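Local coordinates for antifreeze protein (Marinomonas primoryensis, PDB 3P4G) that binds calcium ions along a right-handed beta-helix and attaches to ice, probably through an ordered array of anchored waters, at residues Ala224-Gly229 with Gln245-Ala250. Residues are numbered along the deposited sequence; the frame is centred on the assembly and turned at random.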
ATOM      1  N   ALA A 224     -10.351   2.183   9.580  1.00  8.81           N
ATOM      2  CA  ALA A 224     -10.835   1.810  10.952  1.00 10.68           C
ATOM      3  C   ALA A 224     -10.754   2.956  11.960  1.00 10.46           C
ATOM      4  O   ALA A 224     -11.614   3.068  12.820  1.00 10.66           O
ATOM      5  CB  ALA A 224     -10.049   0.660  11.501  1.00 10.48           C
ATOM      6  N   GLY A 225      -9.733   3.796  11.807  1.00  9.87           N
ATOM      7  CA  GLY A 225      -9.438   4.877  12.740  1.00 10.21           C
ATOM      8  C   GLY A 225     -10.069   6.166  12.256  1.00 10.99           C
ATOM      9  O   GLY A 225     -11.043   6.119  11.518  1.00 10.58           O
ATOM     10  N   LYS A 226      -9.531   7.294  12.727  1.00 11.74           N
ATOM     11  CA  LYS A 226     -10.105   8.607  12.468  1.00 12.13           C
ATOM     12  C   LYS A 226      -9.599   9.063  11.133  1.00 12.44           C
ATOM     13  O   LYS A 226      -8.564   8.563  10.682  1.00 12.75           O
ATOM     14  CB  LYS A 226      -9.644   9.614  13.525  1.00 12.27           C
ATOM     15  CG  LYS A 226     -10.026   9.176  14.941  1.00 14.08           C
ATOM     16  CD  LYS A 226      -9.511  10.158  15.994  1.00 18.40           C
ATOM     17  CE  LYS A 226      -9.929   9.693  17.399  1.00 24.60           C
ATOM     18  NZ  LYS A 226      -8.816   8.832  17.957  1.00 28.23           N
ATOM     19  N   VAL A 227     -10.305  10.022  10.525  1.00 10.49           N
ATOM     20  CA  VAL A 227      -9.865  10.601   9.254  1.00  9.37           C
ATOM     21  C   VAL A 227      -9.781  12.102   9.487  1.00 10.41           C
ATOM     22  O   VAL A 227     -10.788  12.738   9.854  1.00 11.70           O
ATOM     23  CB  VAL A 227     -10.887  10.357   8.117  1.00  9.63           C
ATOM     24  CG1 VAL A 227     -10.470  11.072   6.788  1.00  8.52           C
ATOM     25  CG2 VAL A 227     -11.049   8.810   7.881  1.00 10.43           C
ATOM     26  N   SER A 228      -8.597  12.661   9.264  1.00  9.64           N
ATOM     27  CA  SER A 228      -8.489  14.100   9.114  1.00 10.12           C
ATOM     28  C   SER A 228      -8.029  14.474   7.698  1.00  9.65           C
ATOM     29  O   SER A 228      -8.075  15.647   7.381  1.00 11.02           O
ATOM     30  CB  SER A 228      -7.510  14.716  10.134  1.00 10.34           C
ATOM     31  OG  SER A 228      -6.176  14.254   9.883  1.00 10.96           O
ATOM     32  N   GLY A 229      -7.541  13.511   6.897  1.00  9.25           N
ATOM     33  CA  GLY A 229      -6.939  13.825   5.589  1.00  8.53           C
ATOM     34  C   GLY A 229      -7.980  13.671   4.465  1.00  9.55           C
ATOM     35  O   GLY A 229      -9.167  13.969   4.663  1.00 10.18           O
ATOM     36  N   GLN A 245     -14.047   8.840  14.120  1.00 12.56           N
ATOM     37  CA  GLN A 245     -14.388  10.254  13.896  1.00 13.14           C
ATOM     38  C   GLN A 245     -13.790  10.760  12.617  1.00 12.65           C
ATOM     39  O   GLN A 245     -12.625  10.471  12.315  1.00 12.52           O
ATOM     40  CB  GLN A 245     -13.864  11.123  15.037  1.00 13.64           C
ATOM     41  CG  GLN A 245     -14.525  10.864  16.384  1.00 17.39           C
ATOM     42  CD  GLN A 245     -13.790   9.847  17.249  1.00 18.10           C
ATOM     43  OE1 GLN A 245     -13.192   8.867  16.746  1.00 16.87           O
ATOM     44  NE2 GLN A 245     -13.858  10.054  18.571  1.00 21.81           N
ATOM     45  N   VAL A 246     -14.593  11.532  11.881  1.00  9.83           N
ATOM     46  CA  VAL A 246     -14.114  12.254  10.726  1.00 10.03           C
ATOM     47  C   VAL A 246     -14.034  13.714  11.185  1.00 10.83           C
ATOM     48  O   VAL A 246     -15.055  14.367  11.482  1.00 11.66           O
ATOM     49  CB  VAL A 246     -15.082  12.166   9.539  1.00  9.80           C
ATOM     50  CG1 VAL A 246     -14.568  13.021   8.346  1.00  8.90           C
ATOM     51  CG2 VAL A 246     -15.235  10.713   9.079  1.00  9.82           C
ATOM     52  N   TRP A 247     -12.810  14.211  11.293  1.00 11.81           N
ATOM     53  CA  TRP A 247     -12.590  15.561  11.789  1.00 11.82           C
ATOM     54  C   TRP A 247     -12.943  16.635  10.733  1.00 12.01           C
ATOM     55  O   TRP A 247     -13.079  16.327   9.533  1.00 11.55           O
ATOM     56  CB  TRP A 247     -11.144  15.680  12.262  1.00 12.12           C
ATOM     57  CG  TRP A 247     -10.872  14.946  13.589  1.00 14.66           C
ATOM     58  CD1 TRP A 247     -11.796  14.422  14.469  1.00 15.62           C
ATOM     59  CD2 TRP A 247      -9.588  14.724  14.173  1.00 14.00           C
ATOM     60  NE1 TRP A 247     -11.146  13.847  15.555  1.00 15.78           N
ATOM     61  CE2 TRP A 247      -9.790  14.037  15.401  1.00 17.23           C
ATOM     62  CE3 TRP A 247      -8.281  15.038  13.776  1.00 15.28           C
ATOM     63  CZ2 TRP A 247      -8.715  13.657  16.239  1.00 15.97           C
ATOM     64  CZ3 TRP A 247      -7.209  14.648  14.606  1.00 15.45           C
ATOM     65  CH2 TRP A 247      -7.432  13.976  15.813  1.00 15.95           C
ATOM     66  N   ALA A 248     -13.110  17.889  11.197  1.00 12.26           N
ATOM     67  CA  ALA A 248     -13.639  18.948  10.341  1.00 13.39           C
ATOM     68  C   ALA A 248     -12.820  19.223   9.070  1.00 13.82           C
ATOM     69  O   ALA A 248     -13.393  19.603   8.048  1.00 14.11           O
ATOM     70  CB  ALA A 248     -13.795  20.248  11.138  1.00 14.71           C
ATOM     71  N   GLU A 249     -11.495  19.033   9.129  1.00 12.64           N
ATOM     72  CA  GLU A 249     -10.609  19.335   7.960  1.00 13.81           C
ATOM     73  C   GLU A 249     -10.553  18.218   6.899  1.00 12.82           C
ATOM     74  O   GLU A 249      -9.923  18.373   5.846  1.00 13.01           O
ATOM     75  CB  GLU A 249      -9.168  19.660   8.442  1.00 14.93           C
ATOM     76  CG  GLU A 249      -8.489  18.494   9.171  1.00 14.99           C
ATOM     77  CD  GLU A 249      -8.653  18.509  10.670  1.00 16.44           C
ATOM     78  OE1 GLU A 249      -9.762  18.739  11.203  1.00 15.25           O
ATOM     79  OE2 GLU A 249      -7.650  18.266  11.368  1.00 16.26           O
ATOM     80  N   ALA A 250     -11.158  17.075   7.208  1.00 12.22           N
ATOM     81  CA  ALA A 250     -11.158  15.960   6.309  1.00 10.60           C
ATOM     82  C   ALA A 250     -12.003  16.285   5.070  1.00 10.94           C
ATOM     83  O   ALA A 250     -12.977  17.037   5.147  1.00 10.92           O
ATOM     84  CB  ALA A 250     -11.746  14.759   6.987  1.00 10.67           C
TER
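Lys226 spreads its aliphatic chain between Gln245 and Trp247 of the next coil. Its CD rests 3.6 Å from Trp247 CZ2, slanting past the indole, while its CE lies 3.4 Å from Gln245 OE1, the lysine and glutamine chains running side by side in the same direction. A long methylene chain suits this partly exposed position because it offers apolar surface to the indole, and the bend at chi4 (92°) turns NZ off the line of the chain. Ser228, a small residue, brings CB obliquely to within 3.7 Å of Trp247 CE3; the Glu249 chain, bent at chi2, places CG 3.4 Å from Ser228 O. Between Lys226 and Ser228 in the chain, Val227 is gripped through its backbone: its N donates to Gln245 O (3.0 Å), and its O accepts from Trp247 N (2.9 Å), almost straight along the carbonyl. Apolar residues fit the buried side, where the branched valine sets CG1 3.9 Å from the small Ala250 CB, at the end of the type I turn from Trp247. Lys226 and Ser228 bond by backbone to Leu208 of the preceding coil, so this single parallel bridge continues the coil-on-coil stacking of a right-handed beta-helix.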